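PDB 6ZXU: oxidoreductase, NAD-binding/iron-sulfur cluster-binding protein, which acts as a catabolic reductive dehalogenase, probably removing halogen from organohalides with a cobalamin cofactor and two [4Fe-4S] clusters. Local coordinates for residues G440-A446 with M583-G589; L302-I308 with M561-E566; P282-G286 with K384-Y389. One frame throughout, in Å; residues are numbered along the deposited sequence.

Contact 1. Residues G440-A446 with M583-G589; sequences GDDWISA and MKGSACG. With SF4 (iron/sulfur cluster), chain E.
The loop that delivers Cys588 to a [4Fe-4S] cluster is backed by the turn leading into helix 445-469, where the indole of Trp443 lies on Gly585. Gly585 CA stands over the centre of the six-membered ring, 3.5 Å from its centroid and 10° off the normal, a CH-pi contact; Ser586 N sits over the same face nearer the rim. With chi1 at -62°, Trp443 CG lies beside its own backbone N and the ring reaches back to 583-586, while NE1 is hydrogen-bonded to Thr658. Swapping the indole for an alanine would probably uncover the Gly585 backbone and leave Thr658 OG1 without its N-H partner. Any side chain at Gly585 would run into Asp441 O and Asp442 CA. Ser586 N donates to Asp442 O (2.9 Å) from above the carbonyl plane; Asp442 opens a type I turn, and its OD1 caps Ile444 N at 3.2 Å. In this 4Fe-4S dicluster domain Gly589 is the N-cap of helix 590-594, and its N donates to Gly440 O at 2.9 Å. Beside it, Cys588 SG binds iron FE2 of the cluster at 2.3 Å, and Asp441 CB lies 3.7 Å from SG. The Asp441 carboxylate turns away to Arg661 and Tyr578. A water donates to Ser445 OG (2.9 Å) and weakly to Cys588 O, a carbonyl also hydrogen-bonded to cobalamin.

Contact 2. Residues L302-I308 with M561-E566; sequences LVVRQEI and MFNGYE
Val303 and Tyr565 form a single antiparallel bridge, a non-hydrogen-bonded pair with a backbone bond on each flank. On one, Glu566 N donates to Leu302 O at 3.0 Å; on the other, Val304 N meets Gly564 O at 2.9 Å, almost along the C=O axis. A water donates to both Leu302 O and Glu566 O, closing the edge beside the first bond. The side chain of Glu566 adds a third direct bond: extended, with CG anti to its backbone N (chi1 174°), it sends OE1 to Leu302 N at 2.8 Å, using the anti lone pair in a nearly straight bond (168°). The same oxygen forms a salt bridge with Arg717, while OE2 pairs with Lys559, so the carboxylate is held from several sides and is likely to stay ionised.

Apolar contacts sit at the two ends. Met561, bent at chi2 and chi3, brings its CE to 3.9 Å from Leu302 CD2, the two chains crossing obliquely, with Ala716 of helix 713-721 also against Met561. At the other end Ile308 CG1 approaches the edge of the Tyr565 ring near its plane, 4.2 Å from CD1, and its side chain crosses that of Asn563 at about a right angle. Ile308 CA also makes a CA-H...O contact with Asn563 O. Gly564 fits where any CB would collide with Glu307 O and Ile308 CG1.

Phe562 O lies over the centre of the Tyr565 ring, 3.2 Å above its plane, and Tyr565 OH is hydrogen-bonded to O7R of cobalamin. This is a two-stranded beta hairpin with a type I' turn, extended by one bridge from 302-308 at the wall of the cobalamin pocket.

Contact 3. Residues P282-G286 with K384-Y389; sequences PLHMG and KALGYY
Gly286 CA rests on the ring of Tyr388, over its centre and 3.5 Å from the centroid, a CH-pi contact 14° off the normal. His284 O lies at the edge of the same ring, near its plane and 3.5 Å from CE2; face and edge are met by two residues of the same tight turn. A side chain at Gly286 would strike Tyr388 OH. Leu283 covers the base of the tyrosine: its CD1 is 3.8 Å from Tyr388 CB, the two chains sliding past each other in opposite directions, while CD2 reaches Ala385 CB at 4.1 Å. With chi1 at 177°, Leu283 sets its fork against the helix, CD1 to Tyr388 and CD2 to Ala385.

Around this core, two waters link the Tyr388 hydroxyl to the turn. One lies 2.7 Å from Tyr388 OH and donates to His284 O; the other donates to Met285 O. Tyr388 OH is also hydrogen-bonded to Val395 N of strand 394-399. Lys384 CB packs against His284 O, and its NZ extends to a salt bridge with Asp528. The arrangement is a short 3-10 turn docked on helix 376-390, just before the helix gives way to an outer strand of a four-stranded antiparallel sheet.

Overall arrangement
The three contacts are widely spread: every pair of centres is about 33 Å apart, and none touches another. Contacts 1 and 2 both border the cobalamin pocket, although their nearest atoms are about 19 Å apart. Contact 1 adds a ligand of one [4Fe-4S] cluster, whereas the Glu566 side chain in contact 2 stays about 13 Å from an iron-sulfur cluster. Contact 3 lies away from the cobalamin and cluster sites, across the chain's centre from contact 1, with nearest atoms about 21 Å from contact 1 and 17 Å from contact 2. Along the chain, contact 2 interlaces with both others, while contact 3 closes before contact 1 opens.

Contact 1. Residues G440-A446 with M583-G589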
loop_
_atom_site.group_PDB
_atom_site.type_symbol
_atom_site.label_atom_id
_atom_site.label_comp_id
_atom_site.label_asym_id
_atom_site.label_seq_id
_atom_site.Cartn_x
_atom_site.Cartn_y
_atom_site.Cartn_z
ATOM N N GLY A 440 5.424 -15.046 -1.296
ATOM C CA GLY A 440 4.991 -14.418 -0.060
ATOM C C GLY A 440 6.065 -14.102 0.926
ATOM O O GLY A 440 5.971 -13.086 1.620
ATOM N N ASP A 441 7.113 -14.965 0.990
ATOM C CA ASP A 441 8.289 -14.719 1.828
ATOM C C ASP A 441 9.613 -14.702 1.017
ATOM O O ASP A 441 10.668 -15.062 1.533
ATOM C CB ASP A 441 8.351 -15.732 2.895
ATOM C CG ASP A 441 8.302 -17.171 2.323
ATOM O OD1 ASP A 441 8.077 -17.348 1.095
ATOM O OD2 ASP A 441 8.401 -18.103 3.130
ATOM N N ASP A 442 9.578 -14.202 -0.216
ATOM C CA ASP A 442 10.794 -14.095 -1.009
ATOM C C ASP A 442 11.329 -12.720 -1.030
ATOM O O ASP A 442 11.053 -11.951 -0.121
ATOM C CB ASP A 442 10.530 -14.660 -2.418
ATOM C CG ASP A 442 9.415 -13.899 -3.189
ATOM O OD1 ASP A 442 9.192 -12.710 -2.915
ATOM O OD2 ASP A 442 8.801 -14.506 -4.115
ATOM N N TRP A 443 12.112 -12.352 -2.055
ATOM C CA TRP A 443 12.879 -11.099 -2.071
ATOM C C TRP A 443 12.079 -9.852 -2.281
ATOM O O TRP A 443 12.546 -8.776 -1.966
ATOM C CB TRP A 443 14.127 -11.188 -3.062
ATOM C CG TRP A 443 14.997 -12.240 -2.553
ATOM C CD1 TRP A 443 15.101 -13.520 -2.983
ATOM C CD2 TRP A 443 15.785 -12.146 -1.357
ATOM N NE1 TRP A 443 15.938 -14.213 -2.137
ATOM C CE2 TRP A 443 16.341 -13.400 -1.121
ATOM C CE3 TRP A 443 16.094 -11.121 -0.498
ATOM C CZ2 TRP A 443 17.200 -13.648 -0.010
ATOM C CZ3 TRP A 443 16.947 -11.349 0.593
ATOM C CH2 TRP A 443 17.488 -12.609 0.822
ATOM N N ILE A 444 10.847 -9.973 -2.729
ATOM C CA ILE A 444 10.018 -8.785 -2.977
ATOM C C ILE A 444 9.032 -8.470 -1.825
ATOM O O ILE A 444 8.338 -7.485 -1.858
ATOM C CB ILE A 444 9.301 -8.931 -4.318
ATOM C CG1 ILE A 444 8.888 -7.556 -4.914
ATOM C CG2 ILE A 444 8.068 -9.822 -4.225
ATOM C CD1 ILE A 444 10.058 -6.654 -5.123
ATOM N N SER A 445 8.919 -9.367 -0.859
ATOM C CA SER A 445 7.849 -9.285 0.135
ATOM C C SER A 445 7.860 -7.952 0.895
ATOM O O SER A 445 6.872 -7.238 0.908
ATOM C CB SER A 445 7.933 -10.435 1.129
ATOM O OG SER A 445 6.957 -10.301 2.119
ATOM N N ALA A 446 8.999 -7.608 1.450
ATOM C CA ALA A 446 9.100 -6.383 2.174
ATOM C C ALA A 446 8.939 -5.161 1.277
ATOM O O ALA A 446 8.458 -4.113 1.749
ATOM C CB ALA A 446 10.403 -6.280 2.900
ATOM N N MET A 583 16.124 -16.185 5.959
ATOM C CA MET A 583 17.208 -15.750 5.120
ATOM C C MET A 583 17.012 -16.037 3.620
ATOM O O MET A 583 17.900 -15.720 2.835
ATOM C CB MET A 583 18.511 -16.452 5.549
ATOM C CG MET A 583 18.921 -16.136 6.969
ATOM S SD MET A 583 20.408 -17.086 7.539
ATOM C CE MET A 583 19.712 -18.774 7.775
ATOM N N LYS A 584 15.862 -16.602 3.240
ATOM C CA LYS A 584 15.562 -16.889 1.857
ATOM C C LYS A 584 14.558 -15.884 1.254
ATOM O O LYS A 584 13.882 -16.150 0.271
ATOM C CB LYS A 584 15.172 -18.315 1.678
ATOM C CG LYS A 584 16.096 -19.316 2.374
ATOM C CD LYS A 584 16.285 -20.623 1.683
ATOM C CE LYS A 584 15.067 -21.452 1.585
ATOM N NZ LYS A 584 15.118 -22.448 0.445
ATOM N N GLY A 585 14.495 -14.743 1.849
ATOM C CA GLY A 585 13.737 -13.636 1.338
ATOM C C GLY A 585 13.833 -12.446 2.267
ATOM O O GLY A 585 14.565 -12.454 3.276
ATOM N N SER A 586 13.010 -11.426 1.996
ATOM C CA SER A 586 12.924 -10.236 2.858
ATOM C C SER A 586 11.538 -10.138 3.548
ATOM O O SER A 586 10.576 -9.740 2.930
ATOM C CB SER A 586 13.145 -9.022 2.001
ATOM O OG SER A 586 13.477 -7.952 2.808
ATOM N N ALA A 587 11.471 -10.572 4.790
ATOM C CA ALA A 587 10.221 -10.608 5.620
ATOM C C ALA A 587 9.221 -11.594 5.025
ATOM O O ALA A 587 9.614 -12.581 4.431
ATOM C CB ALA A 587 9.666 -9.214 5.771
ATOM N N CYS A 588 7.931 -11.390 5.203
ATOM C CA CYS A 588 6.912 -12.350 4.853
ATOM C C CYS A 588 5.526 -11.738 4.932
ATOM O O CYS A 588 5.268 -10.936 5.840
ATOM C CB CYS A 588 6.936 -13.581 5.773
ATOM S SG CYS A 588 5.727 -14.929 5.385
ATOM N N GLY A 589 4.684 -12.133 3.997
ATOM C CA GLY A 589 3.240 -11.860 4.006
ATOM C C GLY A 589 2.478 -12.912 3.272
ATOM O O GLY A 589 1.470 -12.659 2.612
HETATM FE FE1 SF4 E . 3.725 -14.181 9.739
HETATM FE FE2 SF4 E . 4.353 -15.048 7.181
HETATM FE FE3 SF4 E . 1.695 -14.517 7.853
HETATM FE FE4 SF4 E . 3.007 -16.705 8.873
HETATM S S1 SF4 E . 2.539 -16.282 6.761
HETATM S S2 SF4 E . 1.722 -15.215 9.978
HETATM S S3 SF4 E . 5.105 -15.867 9.100
HETATM S S4 SF4 E . 3.398 -13.085 7.856
HETATM O O HOH W 1 6.813 -8.277 4.210
#

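Contact 2. Residues L302-I308 with M561-E566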
loop_
_atom_site.group_PDB
_atom_site.type_symbol
_atom_site.label_atom_id
_atom_site.label_comp_id
_atom_site.label_asym_id
_atom_site.label_seq_id
_atom_site.Cartn_x
_atom_site.Cartn_y
_atom_site.Cartn_z
ATOM N N LEU A 302 -16.911 -9.795 19.529
ATOM C CA LEU A 302 -17.075 -9.093 20.807
ATOM C C LEU A 302 -15.964 -8.107 21.151
ATOM O O LEU A 302 -14.797 -8.419 21.042
ATOM C CB LEU A 302 -17.179 -10.120 21.911
ATOM C CG LEU A 302 -17.569 -9.679 23.307
ATOM C CD1 LEU A 302 -18.920 -8.980 23.334
ATOM C CD2 LEU A 302 -17.577 -10.947 24.155
ATOM N N VAL A 303 -16.328 -6.874 21.472
ATOM C CA VAL A 303 -15.394 -5.840 21.951
ATOM C C VAL A 303 -15.941 -5.363 23.325
ATOM O O VAL A 303 -17.087 -4.871 23.437
ATOM C CB VAL A 303 -15.309 -4.658 20.967
ATOM C CG1 VAL A 303 -14.383 -3.555 21.475
ATOM C CG2 VAL A 303 -14.854 -5.156 19.606
ATOM N N VAL A 304 -15.152 -5.561 24.354
ATOM C CA VAL A 304 -15.556 -5.140 25.736
ATOM C C VAL A 304 -14.626 -3.999 26.126
ATOM O O VAL A 304 -13.573 -4.220 26.713
ATOM C CB VAL A 304 -15.426 -6.330 26.703
ATOM C CG1 VAL A 304 -15.993 -5.932 28.088
ATOM C CG2 VAL A 304 -16.149 -7.563 26.145
ATOM N N ARG A 305 -15.041 -2.771 25.814
ATOM C CA ARG A 305 -14.163 -1.632 25.962
ATOM C C ARG A 305 -13.681 -1.427 27.387
ATOM O O ARG A 305 -12.502 -1.065 27.614
ATOM C CB ARG A 305 -14.848 -0.378 25.517
ATOM C CG ARG A 305 -15.079 -0.310 24.032
ATOM C CD ARG A 305 -16.056 0.796 23.729
ATOM N NE ARG A 305 -16.029 1.073 22.333
ATOM C CZ ARG A 305 -16.561 0.276 21.418
ATOM N NH1 ARG A 305 -17.146 -0.883 21.736
ATOM N NH2 ARG A 305 -16.431 0.626 20.165
ATOM N N GLN A 306 -14.536 -1.698 28.384
ATOM C CA GLN A 306 -14.094 -1.506 29.767
ATOM C C GLN A 306 -13.035 -2.495 30.191
ATOM O O GLN A 306 -12.379 -2.269 31.190
ATOM C CB GLN A 306 -15.265 -1.561 30.739
ATOM C CG GLN A 306 -16.131 -0.365 30.621
ATOM C CD GLN A 306 -17.271 -0.414 31.660
ATOM O OE1 GLN A 306 -18.297 -1.002 31.414
ATOM N NE2 GLN A 306 -17.006 0.063 32.803
ATOM N N GLU A 307 -12.805 -3.563 29.422
ATOM C CA GLU A 307 -11.801 -4.540 29.785
ATOM C C GLU A 307 -10.518 -4.468 28.905
ATOM O O GLU A 307 -9.647 -5.307 29.032
ATOM C CB GLU A 307 -12.390 -5.915 29.711
ATOM C CG GLU A 307 -13.516 -6.116 30.727
ATOM C CD GLU A 307 -14.207 -7.525 30.679
ATOM O OE1 GLU A 307 -15.404 -7.703 31.163
ATOM O OE2 GLU A 307 -13.573 -8.483 30.115
ATOM N N ILE A 308 -10.441 -3.505 27.999
ATOM C CA ILE A 308 -9.296 -3.412 27.115
ATOM C C ILE A 308 -8.211 -2.543 27.780
ATOM O O ILE A 308 -8.420 -1.370 27.933
ATOM C CB ILE A 308 -9.671 -2.822 25.739
ATOM C CG1 ILE A 308 -10.664 -3.675 25.012
ATOM C CG2 ILE A 308 -8.416 -2.672 24.918
ATOM C CD1 ILE A 308 -11.255 -3.051 23.756
ATOM N N MET A 561 -10.809 -14.923 23.797
ATOM C CA MET A 561 -10.766 -13.559 24.325
ATOM C C MET A 561 -9.307 -13.209 24.585
ATOM O O MET A 561 -8.541 -14.034 25.090
ATOM C CB MET A 561 -11.593 -13.486 25.664
ATOM C CG MET A 561 -13.088 -13.700 25.517
ATOM S SD MET A 561 -13.877 -12.742 24.219
ATOM C CE MET A 561 -13.716 -11.088 24.869
ATOM N N PHE A 562 -8.968 -11.980 24.287
ATOM C CA PHE A 562 -7.613 -11.465 24.427
ATOM C C PHE A 562 -7.771 -9.985 24.745
ATOM O O PHE A 562 -8.299 -9.263 23.941
ATOM C CB PHE A 562 -6.847 -11.667 23.061
ATOM C CG PHE A 562 -5.458 -11.100 23.019
ATOM C CD1 PHE A 562 -5.203 -9.790 22.589
ATOM C CD2 PHE A 562 -4.386 -11.862 23.426
ATOM C CE1 PHE A 562 -3.953 -9.283 22.631
ATOM C CE2 PHE A 562 -3.119 -11.337 23.477
ATOM C CZ PHE A 562 -2.902 -10.042 23.042
ATOM N N ASN A 563 -7.308 -9.561 25.932
ATOM C CA ASN A 563 -7.263 -8.165 26.346
ATOM C C ASN A 563 -8.577 -7.504 26.063
ATOM O O ASN A 563 -8.632 -6.380 25.547
ATOM C CB ASN A 563 -6.129 -7.402 25.671
ATOM C CG ASN A 563 -5.921 -5.984 26.253
ATOM O OD1 ASN A 563 -6.262 -5.708 27.396
ATOM N ND2 ASN A 563 -5.348 -5.139 25.491
ATOM N N GLY A 564 -9.688 -8.177 26.447
ATOM C CA GLY A 564 -10.995 -7.586 26.306
ATOM C C GLY A 564 -11.743 -7.712 25.020
ATOM O O GLY A 564 -12.797 -7.141 24.866
ATOM N N TYR A 565 -11.185 -8.394 24.009
ATOM C CA TYR A 565 -11.870 -8.574 22.738
ATOM C C TYR A 565 -11.671 -9.974 22.193
ATOM O O TYR A 565 -10.724 -10.621 22.461
ATOM C CB TYR A 565 -11.471 -7.497 21.695
ATOM C CG TYR A 565 -9.966 -7.358 21.520
ATOM C CD1 TYR A 565 -9.229 -6.487 22.294
ATOM C CD2 TYR A 565 -9.331 -8.080 20.607
ATOM C CE1 TYR A 565 -7.868 -6.401 22.184
ATOM C CE2 TYR A 565 -7.990 -7.990 20.436
ATOM C CZ TYR A 565 -7.255 -7.142 21.201
ATOM O OH TYR A 565 -5.910 -7.058 21.034
ATOM N N GLU A 566 -12.598 -10.370 21.339
ATOM C CA GLU A 566 -12.639 -11.662 20.700
ATOM C C GLU A 566 -11.773 -11.593 19.400
ATOM O O GLU A 566 -11.926 -10.686 18.560
ATOM C CB GLU A 566 -14.089 -11.979 20.314
ATOM C CG GLU A 566 -14.308 -13.248 19.509
ATOM C CD GLU A 566 -15.787 -13.473 19.101
ATOM O OE1 GLU A 566 -16.664 -12.540 19.215
ATOM O OE2 GLU A 566 -16.040 -14.594 18.583
HETATM O O HOH W 2 -13.300 -8.319 18.266
#

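Contact 3. Residues P282-G286 with K384-Y389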
loop_
_atom_site.group_PDB
_atom_site.type_symbol
_atom_site.label_atom_id
_atom_site.label_comp_id
_atom_site.label_asym_id
_atom_site.label_seq_id
_atom_site.Cartn_x
_atom_site.Cartn_y
_atom_site.Cartn_z
ATOM N N PRO A 282 -19.854 9.337 -7.429
ATOM C CA PRO A 282 -19.232 10.396 -6.716
ATOM C C PRO A 282 -17.836 9.973 -6.177
ATOM O O PRO A 282 -17.651 8.842 -5.732
ATOM C CB PRO A 282 -20.182 10.663 -5.547
ATOM C CG PRO A 282 -21.487 10.156 -6.011
ATOM C CD PRO A 282 -21.171 8.980 -6.870
ATOM N N LEU A 283 -16.866 10.883 -6.265
ATOM C CA LEU A 283 -15.509 10.594 -5.887
ATOM C C LEU A 283 -15.490 10.112 -4.414
ATOM O O LEU A 283 -14.758 9.182 -4.057
ATOM C CB LEU A 283 -14.627 11.804 -6.104
ATOM C CG LEU A 283 -13.160 11.723 -5.693
ATOM C CD1 LEU A 283 -12.512 10.602 -6.447
ATOM C CD2 LEU A 283 -12.402 13.019 -5.896
ATOM N N HIS A 284 -16.327 10.698 -3.568
ATOM C CA HIS A 284 -16.302 10.308 -2.172
ATOM C C HIS A 284 -16.739 8.897 -1.872
ATOM O O HIS A 284 -16.520 8.398 -0.762
ATOM C CB HIS A 284 -17.111 11.266 -1.281
ATOM C CG HIS A 284 -18.575 11.258 -1.551
ATOM N ND1 HIS A 284 -19.439 10.353 -0.954
ATOM C CD2 HIS A 284 -19.340 12.055 -2.331
ATOM C CE1 HIS A 284 -20.661 10.547 -1.406
ATOM N NE2 HIS A 284 -20.624 11.583 -2.234
ATOM N N MET A 285 -17.288 8.213 -2.843
ATOM C CA MET A 285 -17.726 6.822 -2.659
ATOM C C MET A 285 -16.657 5.759 -2.932
ATOM O O MET A 285 -16.924 4.537 -2.725
ATOM C CB MET A 285 -18.941 6.542 -3.507
ATOM C CG MET A 285 -20.176 7.293 -2.946
ATOM S SD MET A 285 -21.595 6.943 -3.938
ATOM C CE MET A 285 -21.992 5.256 -3.470
ATOM N N GLY A 286 -15.496 6.147 -3.445
ATOM C CA GLY A 286 -14.448 5.195 -3.705
ATOM C C GLY A 286 -14.766 4.367 -4.931
ATOM O O GLY A 286 -15.844 4.438 -5.490
ATOM N N LYS A 384 -13.120 11.891 2.550
ATOM C CA LYS A 384 -13.113 10.751 1.675
ATOM C C LYS A 384 -12.712 11.081 0.234
ATOM O O LYS A 384 -11.813 10.464 -0.303
ATOM C CB LYS A 384 -14.413 9.988 1.722
ATOM C CG LYS A 384 -14.717 9.430 3.076
ATOM C CD LYS A 384 -16.022 8.659 3.074
ATOM C CE LYS A 384 -16.294 8.081 4.433
ATOM N NZ LYS A 384 -17.518 7.277 4.374
ATOM N N ALA A 385 -13.315 12.085 -0.350
ATOM C CA ALA A 385 -12.964 12.539 -1.681
ATOM C C ALA A 385 -11.469 12.905 -1.738
ATOM O O ALA A 385 -10.774 12.566 -2.740
ATOM C CB ALA A 385 -13.813 13.751 -2.075
ATOM N N LEU A 386 -10.964 13.542 -0.715
ATOM C CA LEU A 386 -9.596 13.929 -0.641
ATOM C C LEU A 386 -8.691 12.724 -0.631
ATOM O O LEU A 386 -7.722 12.636 -1.428
ATOM C CB LEU A 386 -9.361 14.813 0.556
ATOM C CG LEU A 386 -7.990 15.362 0.766
ATOM C CD1 LEU A 386 -7.577 16.143 -0.484
ATOM C CD2 LEU A 386 -7.837 16.250 2.002
ATOM N N GLY A 387 -9.005 11.738 0.167
ATOM C CA GLY A 387 -8.180 10.496 0.186
ATOM C C GLY A 387 -8.189 9.782 -1.164
ATOM O O GLY A 387 -7.136 9.367 -1.616
ATOM N N TYR A 388 -9.328 9.720 -1.848
ATOM C CA TYR A 388 -9.414 9.026 -3.157
ATOM C C TYR A 388 -8.653 9.780 -4.233
ATOM O O TYR A 388 -7.844 9.209 -4.956
ATOM C CB TYR A 388 -10.853 8.737 -3.536
ATOM C CG TYR A 388 -11.507 7.754 -2.586
ATOM C CD1 TYR A 388 -10.989 6.448 -2.414
ATOM C CD2 TYR A 388 -12.636 8.073 -1.894
ATOM C CE1 TYR A 388 -11.564 5.572 -1.543
ATOM C CE2 TYR A 388 -13.255 7.159 -1.018
ATOM C CZ TYR A 388 -12.712 5.930 -0.841
ATOM O OH TYR A 388 -13.287 4.998 0.012
ATOM N N TYR A 389 -8.727 11.098 -4.174
ATOM C CA TYR A 389 -7.966 11.958 -5.058
ATOM C C TYR A 389 -6.485 11.749 -4.969
ATOM O O TYR A 389 -5.768 11.822 -5.972
ATOM C CB TYR A 389 -8.288 13.452 -4.730
ATOM C CG TYR A 389 -7.460 14.464 -5.430
ATOM C CD1 TYR A 389 -7.528 14.664 -6.834
ATOM C CD2 TYR A 389 -6.637 15.296 -4.715
ATOM C CE1 TYR A 389 -6.798 15.685 -7.464
ATOM C CE2 TYR A 389 -5.935 16.325 -5.336
ATOM C CZ TYR A 389 -6.026 16.492 -6.724
ATOM O OH TYR A 389 -5.299 17.493 -7.276
HETATM O O HOH W 3 -15.856 5.685 0.566
HETATM O O HOH W 4 -15.238 2.771 -1.058
#